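Local coordinates for MAGE domain-containing protein (Xenopus laevis, PDB 7DG2) that probably acts as the MAGE-type Nse3 subunit of the Smc5/6 complex, pairing with Nse1 to shape Nse4 in an assembly linked to DNA binding, at residues Q55-L58 / Q59-G63; V142-L145 / V146-F150; K183-V186 / L187-V190. One frame throughout, in Å; residues are numbered along the deposited sequence.

Contact 1: residues Q55-L58 / Q59-G63; sequences QITL and QQVFG
Ile56 O takes the backbone N-H of Gln60 at 2.9 Å (Gln60 N to Ile56 O), and Thr57 O receives that of Val61 in the same helical i-to-i+4 pattern. One residue further on the bond is more bent: Phe62 N still donates to Leu58 O, but it sits well above the carbonyl plane, and the N-H points at the oxygen with an angle of only 141°.

Gln59 and Gln60 reach back toward the preceding turn. Gln60 CG stays beside its own backbone N (chi1 -67°), which carries the extended amide over Ile56, whose methyl CG2 meets Gln60 NE2 at 3.5 Å. Ile56 CD1 reaches a different glutamine, lying 3.7 Å from Gln59 OE1. The amides of Gln55 and Gln59 stand nearly perpendicular, at 85°, with NE2 of Gln55 3.7 Å from NE2 of Gln59. A water donates to Gln60 OE1 and makes a weak bond to Thr57 OG1, which also bonds Arg53 O.

On the buried side Leu58 CD2 comes obliquely to Phe62 CD1 at 3.9 Å, both residues also touching Leu21 of helix 6-23, while Val61 and Phe62 pack on the Nse1 chain. The chain turns out of the helix at Gly63, whose phi is positive. Such a turn from helix 47-62 into the hairpin strand 64-70 is the helix-to-wing transition of a winged-helix fold, here the first of the MAGE domain.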
loop_
_atom_site.group_PDB
_atom_site.type_symbol
_atom_site.label_atom_id
_atom_site.label_comp_id
_atom_site.label_asym_id
_atom_site.label_seq_id
_atom_site.Cartn_x
_atom_site.Cartn_y
_atom_site.Cartn_z
ATOM N N GLN B 55 -13.187 3.463 -16.065
ATOM C CA GLN B 55 -11.954 4.141 -16.432
ATOM C C GLN B 55 -12.039 5.631 -16.127
ATOM O O GLN B 55 -11.089 6.217 -15.590
ATOM C CB GLN B 55 -11.664 3.906 -17.921
ATOM C CG GLN B 55 -10.395 4.587 -18.413
ATOM C CD GLN B 55 -10.072 4.248 -19.855
ATOM O OE1 GLN B 55 -10.881 3.645 -20.552
ATOM N NE2 GLN B 55 -8.890 4.667 -20.315
ATOM N N ILE B 56 -13.184 6.251 -16.431
ATOM C CA ILE B 56 -13.346 7.682 -16.169
ATOM C C ILE B 56 -13.318 7.956 -14.672
ATOM O O ILE B 56 -12.718 8.942 -14.224
ATOM C CB ILE B 56 -14.638 8.206 -16.829
ATOM C CG1 ILE B 56 -14.514 8.120 -18.358
ATOM C CG2 ILE B 56 -14.939 9.640 -16.388
ATOM C CD1 ILE B 56 -13.214 8.725 -18.925
ATOM N N THR B 57 -13.951 7.090 -13.867
ATOM C CA THR B 57 -13.906 7.266 -12.414
ATOM C C THR B 57 -12.471 7.200 -11.897
ATOM O O THR B 57 -12.066 8.011 -11.055
ATOM C CB THR B 57 -14.762 6.201 -11.714
ATOM O OG1 THR B 57 -16.139 6.399 -12.039
ATOM C CG2 THR B 57 -14.594 6.291 -10.192
ATOM N N LEU B 58 -11.685 6.238 -12.386
ATOM C CA LEU B 58 -10.309 6.117 -11.914
ATOM C C LEU B 58 -9.475 7.334 -12.313
ATOM O O LEU B 58 -8.649 7.812 -11.525
ATOM C CB LEU B 58 -9.689 4.825 -12.448
ATOM C CG LEU B 58 -10.164 3.567 -11.722
ATOM C CD1 LEU B 58 -9.871 2.350 -12.579
ATOM C CD2 LEU B 58 -9.465 3.463 -10.389
ATOM N N GLN B 59 -9.701 7.867 -13.524
ATOM C CA GLN B 59 -9.017 9.097 -13.939
ATOM C C GLN B 59 -9.399 10.273 -13.057
ATOM O O GLN B 59 -8.533 11.022 -12.592
ATOM C CB GLN B 59 -9.357 9.438 -15.392
ATOM C CG GLN B 59 -8.824 8.466 -16.383
ATOM C CD GLN B 59 -9.216 8.830 -17.809
ATOM O OE1 GLN B 59 -9.817 9.881 -18.058
ATOM N NE2 GLN B 59 -8.878 7.964 -18.747
ATOM N N GLN B 60 -10.702 10.477 -12.857
ATOM C CA GLN B 60 -11.190 11.699 -12.225
ATOM C C GLN B 60 -10.971 11.695 -10.721
ATOM O O GLN B 60 -10.645 12.737 -10.135
ATOM C CB GLN B 60 -12.673 11.887 -12.538
ATOM C CG GLN B 60 -12.924 12.173 -14.007
ATOM C CD GLN B 60 -14.374 12.516 -14.314
ATOM O OE1 GLN B 60 -15.263 12.312 -13.486
ATOM N NE2 GLN B 60 -14.617 13.040 -15.513
ATOM N N VAL B 61 -11.167 10.549 -10.078
ATOM C CA VAL B 61 -11.089 10.509 -8.616
ATOM C C VAL B 61 -9.672 10.234 -8.136
ATOM O O VAL B 61 -9.209 10.848 -7.171
ATOM C CB VAL B 61 -12.082 9.472 -8.066
ATOM C CG1 VAL B 61 -12.000 9.411 -6.549
ATOM C CG2 VAL B 61 -13.506 9.808 -8.529
ATOM N N PHE B 62 -8.956 9.320 -8.802
ATOM C CA PHE B 62 -7.660 8.871 -8.317
ATOM C C PHE B 62 -6.477 9.415 -9.098
ATOM O O PHE B 62 -5.341 9.292 -8.627
ATOM C CB PHE B 62 -7.588 7.334 -8.359
ATOM C CG PHE B 62 -8.565 6.657 -7.430
ATOM C CD1 PHE B 62 -9.872 6.416 -7.832
ATOM C CD2 PHE B 62 -8.171 6.256 -6.151
ATOM C CE1 PHE B 62 -10.776 5.805 -6.977
ATOM C CE2 PHE B 62 -9.077 5.644 -5.286
ATOM C CZ PHE B 62 -10.380 5.415 -5.708
ATOM N N GLY B 63 -6.697 9.965 -10.287
ATOM C CA GLY B 63 -5.561 10.290 -11.125
ATOM C C GLY B 63 -4.858 9.064 -11.660
ATOM O O GLY B 63 -3.635 9.088 -11.834
HETATM O O HOH W 1 -16.291 9.789 -11.632
#

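Contact 2: residues V142-L145 / V146-F150; sequences VKKL and VTEEF
Regular i-to-i+4 bonding at Val142 and Lys143 widens into a pi-type turn, in which Glu149 N reaches Lys144 O and Phe150 N reaches Leu145 O, each five residues back. Lys144 O is the switching point: it accepts Glu148 N as well as Glu149 N, both at 2.9 Å.

Lys143 O is likewise gripped twice. Thr147 OG1 donates to Lys143 O at 2.6 Å, and Thr147 N reaches the same oxygen from the opposite face of its plane; a chi1 of 68° leaves OG1 flanked by both backbone neighbours of CA and turns the hydroxyl back to that oxygen.

Leu145 lies over the Phe150 ring. Its CD1 methyl is 4.2 Å from the centroid of that ring and 28° off the normal, a CH-pi contact. The same methyl meets the Glu149 carboxylate, with Leu145 CD1 3.5 Å from Glu149 CD. Lys144 bends at its third and fourth torsions, so that NZ donates at 3.0 Å to a water that in turn donates to Glu149 OE2; Glu149 OE1 has a salt bridge to Lys98. Lower on the lysine side chain, Lys144 CG passes 3.4 Å from Glu148 OE1.

Val142, Leu145, Val146 and Phe150 face helix 94-111, Val142 and Val146 also meet Trp122 of helix 118-127, and Lys143 and Thr147 border Tyr158 of strand 156-160, with Lys143 salt-bridged to Glu118.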
loop_
_atom_site.group_PDB
_atom_site.type_symbol
_atom_site.label_atom_id
_atom_site.label_comp_id
_atom_site.label_asym_id
_atom_site.label_seq_id
_atom_site.Cartn_x
_atom_site.Cartn_y
_atom_site.Cartn_z
ATOM N N VAL B 142 16.170 -13.271 -3.708
ATOM C CA VAL B 142 16.316 -12.337 -4.825
ATOM C C VAL B 142 16.170 -13.045 -6.163
ATOM O O VAL B 142 15.737 -12.434 -7.153
ATOM C CB VAL B 142 17.663 -11.597 -4.734
ATOM C CG1 VAL B 142 17.719 -10.491 -5.778
ATOM C CG2 VAL B 142 17.870 -11.028 -3.342
ATOM N N LYS B 143 16.540 -14.327 -6.230
ATOM C CA LYS B 143 16.280 -15.118 -7.424
ATOM C C LYS B 143 14.792 -15.130 -7.752
ATOM O O LYS B 143 14.396 -14.947 -8.909
ATOM C CB LYS B 143 16.795 -16.549 -7.229
ATOM C CG LYS B 143 16.438 -17.490 -8.365
ATOM C CD LYS B 143 17.318 -17.280 -9.587
ATOM C CE LYS B 143 17.182 -18.452 -10.548
ATOM N NZ LYS B 143 18.079 -18.331 -11.722
ATOM N N LYS B 144 13.952 -15.346 -6.738
ATOM C CA LYS B 144 12.512 -15.359 -6.971
ATOM C C LYS B 144 11.984 -13.959 -7.272
ATOM O O LYS B 144 11.097 -13.795 -8.117
ATOM C CB LYS B 144 11.791 -15.956 -5.766
ATOM C CG LYS B 144 10.320 -16.237 -6.018
ATOM C CD LYS B 144 9.767 -17.253 -5.030
ATOM C CE LYS B 144 9.910 -16.765 -3.609
ATOM N NZ LYS B 144 9.257 -15.439 -3.423
ATOM N N LEU B 145 12.502 -12.941 -6.580
ATOM C CA LEU B 145 12.064 -11.572 -6.846
ATOM C C LEU B 145 12.322 -11.187 -8.295
ATOM O O LEU B 145 11.440 -10.639 -8.970
ATOM C CB LEU B 145 12.772 -10.598 -5.898
ATOM C CG LEU B 145 12.504 -9.110 -6.147
ATOM C CD1 LEU B 145 11.021 -8.822 -5.985
ATOM C CD2 LEU B 145 13.331 -8.246 -5.197
ATOM N N VAL B 146 13.524 -11.486 -8.798
ATOM C CA VAL B 146 13.922 -11.023 -10.127
ATOM C C VAL B 146 13.349 -11.901 -11.237
ATOM O O VAL B 146 12.880 -11.388 -12.260
ATOM C CB VAL B 146 15.456 -10.924 -10.213
ATOM C CG1 VAL B 146 15.878 -10.601 -11.630
ATOM C CG2 VAL B 146 15.977 -9.856 -9.238
ATOM N N THR B 147 13.381 -13.231 -11.080
ATOM C CA THR B 147 12.976 -14.120 -12.165
ATOM C C THR B 147 11.507 -14.518 -12.118
ATOM O O THR B 147 11.000 -15.059 -13.107
ATOM C CB THR B 147 13.826 -15.406 -12.175
ATOM O OG1 THR B 147 13.526 -16.200 -11.017
ATOM C CG2 THR B 147 15.300 -15.063 -12.189
ATOM N N GLU B 148 10.809 -14.272 -11.011
ATOM C CA GLU B 148 9.399 -14.633 -10.907
ATOM C C GLU B 148 8.528 -13.413 -10.639
ATOM O O GLU B 148 7.666 -13.093 -11.462
ATOM C CB GLU B 148 9.199 -15.704 -9.815
ATOM C CG GLU B 148 9.981 -16.998 -10.082
ATOM C CD GLU B 148 9.718 -18.092 -9.050
ATOM O OE1 GLU B 148 8.653 -18.073 -8.394
ATOM O OE2 GLU B 148 10.588 -18.974 -8.898
ATOM N N GLU B 149 8.751 -12.703 -9.533
ATOM C CA GLU B 149 7.866 -11.598 -9.167
ATOM C C GLU B 149 7.895 -10.493 -10.216
ATOM O O GLU B 149 6.844 -10.079 -10.722
ATOM C CB GLU B 149 8.249 -11.045 -7.796
ATOM C CG GLU B 149 7.394 -9.853 -7.345
ATOM C CD GLU B 149 7.587 -9.518 -5.870
ATOM O OE1 GLU B 149 7.447 -8.335 -5.485
ATOM O OE2 GLU B 149 7.891 -10.448 -5.095
ATOM N N PHE B 150 9.090 -9.997 -10.556
ATOM C CA PHE B 150 9.189 -8.959 -11.585
ATOM C C PHE B 150 8.652 -9.442 -12.926
ATOM O O PHE B 150 8.153 -8.642 -13.721
ATOM C CB PHE B 150 10.636 -8.495 -11.757
ATOM C CG PHE B 150 11.169 -7.649 -10.628
ATOM C CD1 PHE B 150 10.320 -7.029 -9.717
ATOM C CD2 PHE B 150 12.538 -7.446 -10.508
ATOM C CE1 PHE B 150 10.836 -6.231 -8.703
ATOM C CE2 PHE B 150 13.064 -6.664 -9.491
ATOM C CZ PHE B 150 12.209 -6.047 -8.589
HETATM O O HOH W 2 9.436 -12.722 -4.764
#

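Contact 3: residues K183-V186 / L187-V190; sequences KMKV and LEFV
Phe189 presents a ring edge to Val186 O, which lies near the ring plane and 3.4 Å from Phe189 CB; with CG anti to the backbone N (chi1 171°) the ring itself leads off the helix, where it meets Tyr61 of the Nse4 chain edge-to-face.

The other flat group, the Glu188 carboxylate, is shared between two neighbours on the preceding turn. Its OE2 lies 3.7 Å from Met184 CG, and its OE1 lies 3.8 Å from Lys185 CD. The charged ends stay further apart, Lys185 NZ being 4.3 Å from Glu188 OE1, too far for a salt bridge. Replacing Glu188 by an alanine would probably leave Lys185 without its nearby opposite charge and strip the carboxylate cover from the Met184 and Lys185 methylenes.

Met184, kinked at its second and third torsions, brings SD to 4.1 Å from Leu187 CD2, and the pair of valines aligns more loosely, Val186 CG1 to Val190 CG2 at 4.3 Å. Backbone bonds such as Val190 N to Val186 O, 2.9 Å and 171°, keep the alpha-helical rise regular. Helix 183-193 thus packs Val186, Phe189 and Val190 on helix 94-111 and Met184 on helix 202-209, while Phe189 and Val190 also meet Nse4, joining the second winged-helix unit to that subunit.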
loop_
_atom_site.group_PDB
_atom_site.type_symbol
_atom_site.label_atom_id
_atom_site.label_comp_id
_atom_site.label_asym_id
_atom_site.label_seq_id
_atom_site.Cartn_x
_atom_site.Cartn_y
_atom_site.Cartn_z
ATOM N N LYS B 183 12.659 4.574 -22.079
ATOM C CA LYS B 183 14.102 4.512 -22.283
ATOM C C LYS B 183 14.775 5.828 -21.908
ATOM O O LYS B 183 15.839 5.825 -21.279
ATOM C CB LYS B 183 14.413 4.141 -23.732
ATOM C CG LYS B 183 14.092 2.693 -24.086
ATOM C CD LYS B 183 14.410 2.443 -25.552
ATOM C CE LYS B 183 14.210 0.990 -25.930
ATOM N NZ LYS B 183 14.478 0.783 -27.401
ATOM N N MET B 184 14.167 6.968 -22.268
ATOM C CA MET B 184 14.801 8.251 -21.970
ATOM C C MET B 184 14.828 8.512 -20.471
ATOM O O MET B 184 15.825 9.016 -19.942
ATOM C CB MET B 184 14.090 9.387 -22.709
ATOM C CG MET B 184 14.787 10.735 -22.588
ATOM S SD MET B 184 16.452 10.698 -23.292
ATOM C CE MET B 184 16.079 10.780 -25.049
ATOM N N LYS B 185 13.748 8.165 -19.762
ATOM C CA LYS B 185 13.758 8.316 -18.311
ATOM C C LYS B 185 14.839 7.453 -17.667
ATOM O O LYS B 185 15.527 7.903 -16.747
ATOM C CB LYS B 185 12.383 7.961 -17.733
ATOM C CG LYS B 185 11.283 8.962 -18.035
ATOM C CD LYS B 185 11.463 10.249 -17.247
ATOM C CE LYS B 185 10.194 11.108 -17.315
ATOM N NZ LYS B 185 10.395 12.478 -16.767
ATOM N N VAL B 186 15.002 6.206 -18.128
ATOM C CA VAL B 186 16.035 5.350 -17.549
ATOM C C VAL B 186 17.425 5.901 -17.876
ATOM O O VAL B 186 18.329 5.897 -17.031
ATOM C CB VAL B 186 15.857 3.899 -18.027
ATOM C CG1 VAL B 186 17.048 3.050 -17.595
ATOM C CG2 VAL B 186 14.555 3.311 -17.453
ATOM N N LEU B 187 17.604 6.408 -19.100
ATOM C CA LEU B 187 18.864 7.048 -19.461
ATOM C C LEU B 187 19.146 8.246 -18.565
ATOM O O LEU B 187 20.299 8.500 -18.188
ATOM C CB LEU B 187 18.835 7.472 -20.927
ATOM C CG LEU B 187 20.100 8.195 -21.408
ATOM C CD1 LEU B 187 21.330 7.314 -21.169
ATOM C CD2 LEU B 187 19.969 8.542 -22.890
ATOM N N GLU B 188 18.100 8.999 -18.218
ATOM C CA GLU B 188 18.274 10.140 -17.328
ATOM C C GLU B 188 18.681 9.697 -15.930
ATOM O O GLU B 188 19.491 10.361 -15.278
ATOM C CB GLU B 188 16.989 10.971 -17.294
ATOM C CG GLU B 188 16.786 11.755 -18.573
ATOM C CD GLU B 188 15.431 12.438 -18.683
ATOM O OE1 GLU B 188 14.599 12.330 -17.757
ATOM O OE2 GLU B 188 15.208 13.093 -19.722
ATOM N N PHE B 189 18.134 8.575 -15.456
ATOM C CA PHE B 189 18.547 8.020 -14.177
ATOM C C PHE B 189 20.003 7.573 -14.218
ATOM O O PHE B 189 20.793 7.914 -13.333
ATOM C CB PHE B 189 17.635 6.845 -13.810
ATOM C CG PHE B 189 18.107 6.061 -12.625
ATOM C CD1 PHE B 189 17.751 6.446 -11.339
ATOM C CD2 PHE B 189 18.903 4.934 -12.792
ATOM C CE1 PHE B 189 18.185 5.720 -10.240
ATOM C CE2 PHE B 189 19.344 4.212 -11.701
ATOM C CZ PHE B 189 18.983 4.605 -10.422
ATOM N N VAL B 190 20.366 6.797 -15.241
ATOM C CA VAL B 190 21.741 6.315 -15.363
ATOM C C VAL B 190 22.709 7.494 -15.407
ATOM O O VAL B 190 23.727 7.516 -14.699
ATOM C CB VAL B 190 21.871 5.421 -16.608
ATOM C CG1 VAL B 190 23.328 5.045 -16.854
ATOM C CG2 VAL B 190 21.014 4.176 -16.437
#

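How the contacts relate
The three contacts are short stretches of three different helices and nowhere touch. Contacts 1 and 2 have centres about 31 Å apart, on opposite sides of the chain's centre, yet hold matching topological places: each lies on the helix preceding the wing strands of one of the two winged-helix units. Contacts 2 and 3 are the nearest pair, with centres about 23 Å and nearest atoms about 13 Å apart, and helix 94-111 links them, since both pack on it. Contact 3 is about 28 Å from contact 1 between centres. Their partners differ: contact 1 meets Nse1, contact 3 meets Nse4, and contact 2 touches no other chain, consistent with a protein that joins two partners at distant surfaces.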